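Local coordinates for putative pachytene checkpoint protein 2 (Caenorhabditis elegans, PDB 4XGU) that is an AAA+ ATPase of the PCH2 subfamily, a protein remodeler that hydrolyses ATP and probably acts in meiotic chromosome recombination, at residues B[333-338]-B[342-347]. Residues are numbered along the deposited sequence; the frame is centred on the assembly and turned at random.
Sequences SSIMEL and GVVIDN
Leu338, in the last turn of helix 324-340, meets Val343 and Val344 where the chain leaves that helix and turns off at a steep angle to its axis. The polar part of the contact centres on one backbone oxygen. Val344 N donates to Leu338 O over 3.0 Å in a nearly straight bond (N-H...O 167°), reaching the carbonyl from well above its plane. Val343 N, at 2.8 Å from Leu338 O, adds a weak bond, bent to 124°. Gly342 makes the turn: with positive phi, it is the first residue after the helix to leave helical angles.

The apolar part splits over two branches of the leucine. Leu338 CD2 lies against Val343 CG1 at 3.9 Å, while CD1 and CB of the leucine face Val344; the closest apolar approach is Leu338 CB to Val344 CG2, 3.6 Å. Val344 sets CG1 anti to its backbone N (chi1 173°), which places CG2 against the leucine and sends CG1 toward Ile335, one helical turn back, where CG2 of Ile335 meets it loosely at 4.5 Å.

Neighbouring elements of the AAA+ lid close around this join: Ile335 also packs on Cys408 and Phe412 of helix 405-420, and Val343 on Tyr395 of helix 384-397. A second subunit covers another part, with its Ile169 on Leu338 and its Lys162 on Val343.

The carbonyl of a buried leucine in the last helical turn is thus taken up by amides of the following loop, one bond nearly straight and one weak, and the valines that supply them also pack on the leucine, which probably helps set the direction in which the chain departs within the lid, beside a subunit interface.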
ATOM      1  N   SER B 333      -9.625  50.172  10.723  1.00 76.83           N
ATOM      2  CA  SER B 333     -11.024  49.831  10.958  1.00 77.69           C
ATOM      3  C   SER B 333     -11.259  49.396  12.398  1.00 70.39           C
ATOM      4  O   SER B 333     -12.316  49.660  12.967  1.00 72.95           O
ATOM      5  CB  SER B 333     -11.473  48.729  10.003  1.00 86.57           C
ATOM      6  OG  SER B 333     -11.228  49.097   8.658  1.00101.47           O
ATOM      7  N   SER B 334     -10.271  48.726  12.982  1.00 72.14           N
ATOM      8  CA  SER B 334     -10.362  48.296  14.373  1.00 75.68           C
ATOM      9  C   SER B 334     -10.373  49.501  15.309  1.00 83.73           C
ATOM     10  O   SER B 334     -11.203  49.586  16.214  1.00 91.21           O
ATOM     11  CB  SER B 334      -9.203  47.362  14.729  1.00 72.74           C
ATOM     12  OG  SER B 334      -9.251  46.167  13.970  1.00 74.78           O
ATOM     13  N   ILE B 335      -9.452  50.431  15.080  1.00 79.81           N
ATOM     14  CA  ILE B 335      -9.353  51.635  15.897  1.00 75.96           C
ATOM     15  C   ILE B 335     -10.615  52.484  15.787  1.00 80.70           C
ATOM     16  O   ILE B 335     -11.134  52.971  16.790  1.00 85.04           O
ATOM     17  CB  ILE B 335      -8.133  52.485  15.496  1.00 69.87           C
ATOM     18  CG1 ILE B 335      -6.847  51.676  15.670  1.00 69.97           C
ATOM     19  CG2 ILE B 335      -8.068  53.763  16.316  1.00 66.84           C
ATOM     20  CD1 ILE B 335      -5.607  52.403  15.209  1.00 75.17           C
ATOM     21  N   MET B 336     -11.112  52.652  14.565  1.00 82.03           N
ATOM     22  CA  MET B 336     -12.314  53.448  14.334  1.00 82.68           C
ATOM     23  C   MET B 336     -13.531  52.828  15.011  1.00 81.77           C
ATOM     24  O   MET B 336     -14.404  53.541  15.508  1.00 81.47           O
ATOM     25  CB  MET B 336     -12.568  53.614  12.835  1.00 83.29           C
ATOM     26  CG  MET B 336     -11.525  54.463  12.132  1.00 84.11           C
ATOM     27  SD  MET B 336     -11.205  55.997  13.025  1.00 99.10           S
ATOM     28  CE  MET B 336     -12.799  56.807  12.888  1.00 75.68           C
ATOM     29  N   GLU B 337     -13.582  51.499  15.030  1.00 82.81           N
ATOM     30  CA  GLU B 337     -14.656  50.782  15.707  1.00 81.45           C
ATOM     31  C   GLU B 337     -14.500  50.886  17.216  1.00 83.52           C
ATOM     32  O   GLU B 337     -15.486  50.972  17.949  1.00 89.85           O
ATOM     33  CB  GLU B 337     -14.682  49.313  15.274  1.00 82.27           C
ATOM     34  CG  GLU B 337     -15.605  48.419  16.096  1.00 80.49           C
ATOM     35  CD  GLU B 337     -17.081  48.722  15.892  1.00 81.66           C
ATOM     36  OE1 GLU B 337     -17.419  49.546  15.013  1.00 85.18           O
ATOM     37  OE2 GLU B 337     -17.910  48.127  16.612  1.00 79.78           O
ATOM     38  N   LEU B 338     -13.255  50.882  17.678  1.00 78.29           N
ATOM     39  CA  LEU B 338     -12.972  51.057  19.097  1.00 72.84           C
ATOM     40  C   LEU B 338     -13.371  52.451  19.567  1.00 73.29           C
ATOM     41  O   LEU B 338     -13.738  52.646  20.726  1.00 84.32           O
ATOM     42  CB  LEU B 338     -11.492  50.813  19.385  1.00 70.70           C
ATOM     43  CG  LEU B 338     -11.013  49.363  19.422  1.00 71.53           C
ATOM     44  CD1 LEU B 338      -9.503  49.319  19.579  1.00 71.47           C
ATOM     45  CD2 LEU B 338     -11.695  48.602  20.549  1.00 70.52           C
ATOM     46  N   GLY B 342     -16.477  53.924  22.200  1.00 91.66           N
ATOM     47  CA  GLY B 342     -15.927  54.779  23.238  1.00 91.78           C
ATOM     48  C   GLY B 342     -14.726  54.197  23.958  1.00 89.49           C
ATOM     49  O   GLY B 342     -14.278  54.743  24.966  1.00 94.66           O
ATOM     50  N   VAL B 343     -14.203  53.090  23.445  1.00 88.21           N
ATOM     51  CA  VAL B 343     -13.021  52.472  24.036  1.00 89.30           C
ATOM     52  C   VAL B 343     -11.793  53.346  23.793  1.00 94.92           C
ATOM     53  O   VAL B 343     -11.015  53.615  24.711  1.00 98.69           O
ATOM     54  CB  VAL B 343     -12.777  51.059  23.473  1.00 82.30           C
ATOM     55  CG1 VAL B 343     -11.410  50.547  23.889  1.00 76.06           C
ATOM     56  CG2 VAL B 343     -13.873  50.110  23.939  1.00 84.34           C
ATOM     57  N   VAL B 344     -11.635  53.794  22.552  1.00 94.24           N
ATOM     58  CA  VAL B 344     -10.558  54.712  22.200  1.00 91.04           C
ATOM     59  C   VAL B 344     -11.091  56.135  22.040  1.00 93.67           C
ATOM     60  O   VAL B 344     -11.751  56.454  21.050  1.00 94.12           O
ATOM     61  CB  VAL B 344      -9.846  54.278  20.901  1.00 79.79           C
ATOM     62  CG1 VAL B 344      -8.850  55.340  20.455  1.00 74.68           C
ATOM     63  CG2 VAL B 344      -9.149  52.940  21.102  1.00 76.19           C
ATOM     64  N   ILE B 345     -10.812  56.980  23.028  1.00 97.39           N
ATOM     65  CA  ILE B 345     -11.230  58.379  22.989  1.00102.61           C
ATOM     66  C   ILE B 345     -10.024  59.301  23.113  1.00112.79           C
ATOM     67  O   ILE B 345      -9.162  59.101  23.969  1.00114.49           O
ATOM     68  CB  ILE B 345     -12.240  58.714  24.113  1.00 93.49           C
ATOM     69  CG1 ILE B 345     -13.526  57.901  23.949  1.00 93.65           C
ATOM     70  CG2 ILE B 345     -12.560  60.201  24.131  1.00 91.72           C
ATOM     71  CD1 ILE B 345     -14.578  58.211  24.995  1.00 91.96           C
ATOM     72  N   ASP B 346      -9.967  60.307  22.244  1.00119.27           N
ATOM     73  CA  ASP B 346      -8.911  61.307  22.299  1.00122.47           C
ATOM     74  C   ASP B 346      -9.417  62.634  21.745  1.00123.30           C
ATOM     75  O   ASP B 346      -9.740  62.742  20.563  1.00118.38           O
ATOM     76  CB  ASP B 346      -7.677  60.836  21.524  1.00125.27           C
ATOM     77  CG  ASP B 346      -6.445  61.675  21.818  1.00131.67           C
ATOM     78  OD1 ASP B 346      -6.514  62.914  21.692  1.00136.62           O
ATOM     79  OD2 ASP B 346      -5.402  61.091  22.179  1.00131.97           O
ATOM     80  N   ASN B 347      -9.485  63.640  22.610  1.00132.45           N
ATOM     81  CA  ASN B 347      -9.902  64.972  22.198  1.00142.09           C
ATOM     82  C   ASN B 347      -8.716  65.873  21.862  1.00146.52           C
ATOM     83  O   ASN B 347      -8.892  66.955  21.305  1.00146.07           O
ATOM     84  CB  ASN B 347     -10.763  65.621  23.283  1.00147.89           C
ATOM     85  CG  ASN B 347     -12.195  65.125  23.261  1.00149.65           C
ATOM     86  OD1 ASN B 347     -12.693  64.583  24.247  1.00152.18           O
ATOM     87  ND2 ASN B 347     -12.865  65.308  22.128  1.00148.13           N
TER